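Local atomic coordinates of C-C motif chemokine 1 (Homo sapiens, PDB entry 4OIJ), a protein that attracts monocytes, but not neutrophils, as a secreted CC chemokine that binds the receptor CCR8. Residues L40-K45 with A50-T55. Residues are numbered along the deposited sequence; the frame is centred on the assembly and turned at random.
Sequences LIFKLK and ACALDT
The carbonyl oxygen of Ala50 accepts the N-H of Phe42 over 2.7 Å, with an angle of 179° at the hydrogen, although the donor is tilted 27° from the carbonyl plane. The same oxygen also meets Ile41 CA in a CA-H...O contact of 3.5 Å. Ala50 N returns a bond to Phe42 O, and a second reciprocal pair joins Leu40 and Ala52, where Leu40 N reaches Ala52 O at 2.7 Å. Two hydrogen-bonded pairs thus flank the non-hydrogen-bonded pair Ile41-Cys51, the register of an antiparallel hairpin; the axes of segments 40-44 and 50-53 make 142°, which shows marked twist. Strand 39-44 is the central strand of the three-stranded chemokine sheet, and strand 49-53 borders it.

Leu40, Phe42, Ala50 and Ala52 share the face that carries helix 57-64, whose Val59 touches both Leu40 and Ala52. With Phe42 CG anti to its own carbonyl carbon, the ring leans along the neighbouring strand and its CE2 lies 3.6 Å from Ala52 CB, an oblique approach. Farther toward the turn, Leu44 CD1 touches Ala50 CB at 4.1 Å. At the other end the methyl CD1 of Leu40 sits over the flat face of the Asp54 carboxylate, 3.8 Å from CG. On the opposite face Ile41 CG1 packs loosely on Cys51 SG, 4.4 Å away. Four backbone bonds, with small alanine methyls beside the Phe42 ring and Leu44 CD1, are consistent with a hairpin held chiefly through its main chain, its Cys51 also joined to Cys12 by a disulfide.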
loop_
_atom_site.group_PDB
_atom_site.type_symbol
_atom_site.label_atom_id
_atom_site.label_comp_id
_atom_site.label_asym_id
_atom_site.label_seq_id
_atom_site.Cartn_x
_atom_site.Cartn_y
_atom_site.Cartn_z
ATOM N N LEU A 40 -8.760 -4.601 8.158
ATOM C CA LEU A 40 -7.523 -5.257 8.579
ATOM C C LEU A 40 -6.909 -5.857 7.309
ATOM O O LEU A 40 -7.649 -6.426 6.493
ATOM C CB LEU A 40 -7.928 -6.453 9.493
ATOM C CG LEU A 40 -7.094 -6.727 10.718
ATOM C CD1 LEU A 40 -7.585 -5.901 11.892
ATOM C CD2 LEU A 40 -7.182 -8.176 11.104
ATOM N N ILE A 41 -5.586 -5.801 7.151
ATOM C CA ILE A 41 -4.971 -6.473 6.010
ATOM C C ILE A 41 -4.299 -7.773 6.513
ATOM O O ILE A 41 -3.510 -7.730 7.461
ATOM C CB ILE A 41 -3.949 -5.562 5.288
ATOM C CG1 ILE A 41 -4.581 -4.207 4.889
ATOM C CG2 ILE A 41 -3.282 -6.280 4.085
ATOM C CD1 ILE A 41 -3.461 -3.044 4.835
ATOM N N PHE A 42 -4.610 -8.915 5.886
ATOM C CA PHE A 42 -3.911 -10.142 6.179
ATOM C C PHE A 42 -2.901 -10.354 5.053
ATOM O O PHE A 42 -3.264 -10.271 3.872
ATOM C CB PHE A 42 -4.869 -11.340 6.221
ATOM C CG PHE A 42 -5.825 -11.351 7.383
ATOM C CD1 PHE A 42 -5.350 -11.403 8.695
ATOM C CD2 PHE A 42 -7.201 -11.427 7.171
ATOM C CE1 PHE A 42 -6.236 -11.488 9.773
ATOM C CE2 PHE A 42 -8.085 -11.527 8.248
ATOM C CZ PHE A 42 -7.601 -11.544 9.542
ATOM N N LYS A 43 -1.648 -10.646 5.410
ATOM C CA LYS A 43 -0.607 -10.964 4.432
ATOM C C LYS A 43 -0.688 -12.443 4.229
ATOM O O LYS A 43 -0.662 -13.185 5.202
ATOM C CB LYS A 43 0.790 -10.566 4.938
ATOM C CG LYS A 43 1.895 -10.783 3.898
ATOM C CD LYS A 43 3.316 -10.587 4.439
ATOM C CE LYS A 43 4.300 -10.443 3.302
ATOM N NZ LYS A 43 4.403 -11.683 2.486
ATOM N N LEU A 44 -0.884 -12.876 2.991
ATOM C CA LEU A 44 -0.990 -14.299 2.681
ATOM C C LEU A 44 0.360 -14.810 2.140
ATOM O O LEU A 44 1.350 -14.067 2.121
ATOM C CB LEU A 44 -2.151 -14.566 1.690
ATOM C CG LEU A 44 -3.568 -14.046 2.069
ATOM C CD1 LEU A 44 -4.533 -14.165 0.908
ATOM C CD2 LEU A 44 -4.139 -14.781 3.257
ATOM N N LYS A 45 0.419 -16.081 1.741
ATOM C CA LYS A 45 1.654 -16.678 1.223
ATOM C C LYS A 45 2.038 -16.091 -0.144
ATOM O O LYS A 45 1.212 -15.426 -0.789
ATOM C CB LYS A 45 1.545 -18.206 1.197
ATOM C CG LYS A 45 1.036 -18.813 2.513
ATOM C CD LYS A 45 1.960 -18.575 3.716
ATOM C CE LYS A 45 1.281 -18.833 5.044
ATOM N NZ LYS A 45 1.278 -20.279 5.409
ATOM N N ALA A 50 -5.079 -9.845 1.579
ATOM C CA ALA A 50 -6.523 -9.779 1.766
ATOM C C ALA A 50 -6.952 -8.790 2.824
ATOM O O ALA A 50 -6.598 -8.897 4.003
ATOM C CB ALA A 50 -7.100 -11.147 2.055
ATOM N N CYS A 51 -7.767 -7.839 2.378
ATOM C CA CYS A 51 -8.472 -6.893 3.218
ATOM C C CYS A 51 -9.577 -7.661 3.891
ATOM O O CYS A 51 -10.266 -8.458 3.249
ATOM C CB CYS A 51 -9.041 -5.780 2.362
ATOM S SG CYS A 51 -7.809 -4.579 1.892
ATOM N N ALA A 52 -9.782 -7.410 5.164
ATOM C CA ALA A 52 -10.883 -8.092 5.859
ATOM C C ALA A 52 -11.427 -7.100 6.847
ATOM O O ALA A 52 -10.661 -6.302 7.369
ATOM C CB ALA A 52 -10.367 -9.337 6.567
ATOM N N LEU A 53 -12.732 -7.088 7.037
ATOM C CA LEU A 53 -13.416 -6.137 7.921
ATOM C C LEU A 53 -13.381 -6.663 9.356
ATOM O O LEU A 53 -13.917 -7.731 9.638
ATOM C CB LEU A 53 -14.857 -5.920 7.389
ATOM C CG LEU A 53 -15.846 -5.084 8.199
ATOM C CD1 LEU A 53 -15.525 -3.609 8.147
ATOM C CD2 LEU A 53 -17.190 -5.268 7.648
ATOM N N ASP A 54 -12.731 -5.911 10.249
ATOM C CA ASP A 54 -12.509 -6.270 11.657
ATOM C C ASP A 54 -13.755 -6.359 12.575
ATOM O O ASP A 54 -13.626 -6.760 13.733
ATOM C CB ASP A 54 -11.348 -5.433 12.255
ATOM C CG ASP A 54 -10.901 -5.800 13.660
ATOM O OD1 ASP A 54 -10.789 -7.019 13.958
ATOM O OD2 ASP A 54 -10.662 -4.877 14.459
ATOM N N THR A 55 -14.955 -6.055 12.068
ATOM C CA THR A 55 -16.179 -6.200 12.882
ATOM C C THR A 55 -16.744 -7.600 12.706
ATOM O O THR A 55 -17.538 -8.045 13.524
ATOM C CB THR A 55 -17.192 -5.079 12.616
ATOM O OG1 THR A 55 -17.309 -4.852 11.210
ATOM C CG2 THR A 55 -16.802 -3.782 13.287
#